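Local coordinates for metallo-beta-lactamase domain-containing protein 1 (Thermotoga maritima, PDB 1ZTC) that probably works as a metal-dependent hydrolase of the metallo-beta-lactamase superfamily, perhaps an endoribonuclease cutting RNA, with two nickel ions bound in its active site, at residues Arg45-Asp50 against Ile74-Phe79. Sequence-based numbering, arbitrary orientation. Where two conformers were deposited one is given.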
loop_
_atom_site.group_PDB
_atom_site.type_symbol
_atom_site.label_atom_id
_atom_site.label_comp_id
_atom_site.label_asym_id
_atom_site.label_seq_id
_atom_site.Cartn_x
_atom_site.Cartn_y
_atom_site.Cartn_z
ATOM N N ARG A 45 24.245 -9.237 24.348
ATOM C CA ARG A 45 24.024 -8.463 23.145
ATOM C C ARG A 45 22.581 -8.590 22.673
ATOM O O ARG A 45 21.981 -9.664 22.690
ATOM C CB ARG A 45 24.979 -8.908 22.037
ATOM C CG ARG A 45 26.435 -9.022 22.448
ATOM C CD ARG A 45 26.998 -7.757 23.045
ATOM N NE ARG A 45 27.449 -6.818 22.026
ATOM C CZ ARG A 45 27.944 -5.608 22.288
ATOM N NH1 ARG A 45 28.066 -5.171 23.540
ATOM N NH2 ARG A 45 28.322 -4.823 21.289
ATOM N N ARG A 46 22.033 -7.461 22.251
ATOM C CA ARG A 46 20.730 -7.406 21.644
ATOM C C ARG A 46 20.921 -6.765 20.271
ATOM O O ARG A 46 21.218 -5.569 20.145
ATOM C CB ARG A 46 19.774 -6.646 22.551
ATOM C CG ARG A 46 19.402 -7.490 23.774
ATOM C CD ARG A 46 18.675 -6.707 24.838
ATOM N NE ARG A 46 19.525 -5.637 25.379
ATOM C CZ ARG A 46 20.468 -5.780 26.321
ATOM N NH1 ARG A 46 20.730 -6.974 26.867
ATOM N NH2 ARG A 46 21.163 -4.712 26.719
ATOM N N ILE A 47 20.767 -7.605 19.249
ATOM C CA ILE A 47 21.271 -7.334 17.918
ATOM C C ILE A 47 20.123 -7.214 16.936
ATOM O O ILE A 47 19.215 -8.057 16.899
ATOM C CB ILE A 47 22.195 -8.482 17.454
ATOM C CG1 ILE A 47 23.302 -8.737 18.491
ATOM C CG2 ILE A 47 22.763 -8.201 16.068
ATOM C CD1 ILE A 47 23.913 -10.120 18.417
ATOM N N ILE A 48 20.169 -6.165 16.124
ATOM C CA ILE A 48 19.233 -6.034 15.003
ATOM C C ILE A 48 19.972 -6.078 13.674
ATOM O O ILE A 48 20.959 -5.380 13.475
ATOM C CB ILE A 48 18.393 -4.736 15.115
ATOM C CG1 ILE A 48 17.446 -4.872 16.312
ATOM C CG2 ILE A 48 17.599 -4.489 13.806
ATOM C CD1 ILE A 48 16.736 -3.622 16.728
ATOM N N ILE A 49 19.460 -6.882 12.748
ATOM C CA ILE A 49 19.933 -6.847 11.368
ATOM C C ILE A 49 18.831 -6.256 10.509
ATOM O O ILE A 49 17.732 -6.823 10.448
ATOM C CB ILE A 49 20.330 -8.236 10.850
ATOM C CG1 ILE A 49 21.422 -8.841 11.748
ATOM C CG2 ILE A 49 20.851 -8.151 9.432
ATOM C CD1 ILE A 49 21.880 -10.251 11.314
ATOM N N ASP A 50 19.144 -5.122 9.865
ATOM C CA ASP A 50 18.217 -4.329 9.047
ATOM C C ASP A 50 17.032 -3.848 9.887
ATOM O O ASP A 50 15.999 -4.505 9.916
ATOM C CB ASP A 50 17.761 -5.094 7.800
ATOM C CG ASP A 50 18.837 -5.149 6.721
ATOM O OD1 ASP A 50 19.922 -4.562 6.944
ATOM O OD2 ASP A 50 18.600 -5.754 5.653
ATOM N N ILE A 74 19.173 -1.894 22.548
ATOM C CA ILE A 74 19.824 -2.470 21.385
ATOM C C ILE A 74 21.295 -2.054 21.385
ATOM O O ILE A 74 21.594 -0.875 21.394
ATOM C CB ILE A 74 19.136 -2.002 20.086
ATOM C CG1 ILE A 74 17.653 -2.437 20.086
ATOM C CG2 ILE A 74 19.883 -2.503 18.865
ATOM C CD1 ILE A 74 17.400 -3.919 20.364
ATOM N N THR A 75 22.174 -3.056 21.345
ATOM C CA THR A 75 23.620 -2.902 21.435
ATOM C C THR A 75 24.322 -2.917 20.071
ATOM O O THR A 75 25.385 -2.358 19.926
ATOM C CB THR A 75 24.215 -4.057 22.296
ATOM O OG1 THR A 75 23.868 -5.333 21.713
ATOM C CG2 THR A 75 23.669 -3.984 23.714
ATOM N N ASP A 76 23.744 -3.601 19.088
ATOM C CA ASP A 76 24.405 -3.795 17.802
ATOM C C ASP A 76 23.381 -3.778 16.685
ATOM O O ASP A 76 22.315 -4.393 16.800
ATOM C CB ASP A 76 25.163 -5.131 17.756
ATOM C CG ASP A 76 26.188 -5.277 18.877
ATOM O OD1 ASP A 76 27.365 -4.907 18.669
ATOM O OD2 ASP A 76 25.818 -5.748 19.968
ATOM N N VAL A 77 23.713 -3.087 15.598
ATOM C CA VAL A 77 22.844 -3.038 14.427
ATOM C C VAL A 77 23.684 -3.239 13.183
ATOM O O VAL A 77 24.655 -2.503 12.962
ATOM C CB VAL A 77 22.075 -1.693 14.323
ATOM C CG1 VAL A 77 21.247 -1.632 13.037
ATOM C CG2 VAL A 77 21.179 -1.518 15.530
ATOM N N LEU A 78 23.331 -4.258 12.404
ATOM C CA LEU A 78 24.038 -4.567 11.163
ATOM C C LEU A 78 23.139 -4.296 9.956
ATOM O O LEU A 78 21.915 -4.500 10.010
ATOM C CB LEU A 78 24.518 -6.018 11.161
ATOM C CG LEU A 78 25.422 -6.416 12.330
ATOM C CD1 LEU A 78 24.620 -6.879 13.528
ATOM C CD2 LEU A 78 26.358 -7.516 11.908
ATOM N N PHE A 79 23.759 -3.827 8.880
ATOM C CA PHE A 79 23.055 -3.527 7.647
ATOM C C PHE A 79 23.500 -4.428 6.514
ATOM O O PHE A 79 24.686 -4.528 6.214
ATOM C CB PHE A 79 23.307 -2.084 7.194
ATOM C CG PHE A 79 22.997 -1.033 8.230
ATOM C CD1 PHE A 79 21.734 -0.956 8.812
ATOM C CD2 PHE A 79 23.949 -0.074 8.564
ATOM C CE1 PHE A 79 21.434 0.026 9.746
ATOM C CE2 PHE A 79 23.663 0.900 9.496
ATOM C CZ PHE A 79 22.385 0.959 10.084
#
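Strands 45-49 and 76-78 are the two parallel strands of a beta-alpha-beta unit, with helix 57-67 in the connection, and they pair inside the mixed sheet. I48 sits at the centre: its N reaches D76 O at 2.9 Å, its O takes L78 N at 2.8 Å, and L78 O then receives D50 N. At the start of the pair a side chain stands in for the backbone. T75 turns OG1 between its own N and carbonyl carbon (chi1 58°), where it accepts R46 N at 2.9 Å and donates to D76 OD2, while T75 N bonds to R46 O. R45 bends at chi2 and chi3 to fold back over T75, whose CB lies above the guanidinium centre, and R45 NH2 meets the syn lone pair of D76 OD1 at 2.8 Å. The guanidinium and carboxylate planes are 57° apart, so this salt bridge is not flat; Y99 gives OD1 a second bond. On the D76 face, I47 CG2 presses on L78 CD1 at a tight 3.4 Å, and I49 CG1 lies 4.2 Å from the same L78 CD1. Just past strand 45-49, D50 bonds through OD2 to H86 ND1, and H86 is a nickel ligand. Such a second-shell aspartate, at the end of a sheet strand and behind a metal-binding histidine, fits the metallo-beta-lactamase fold.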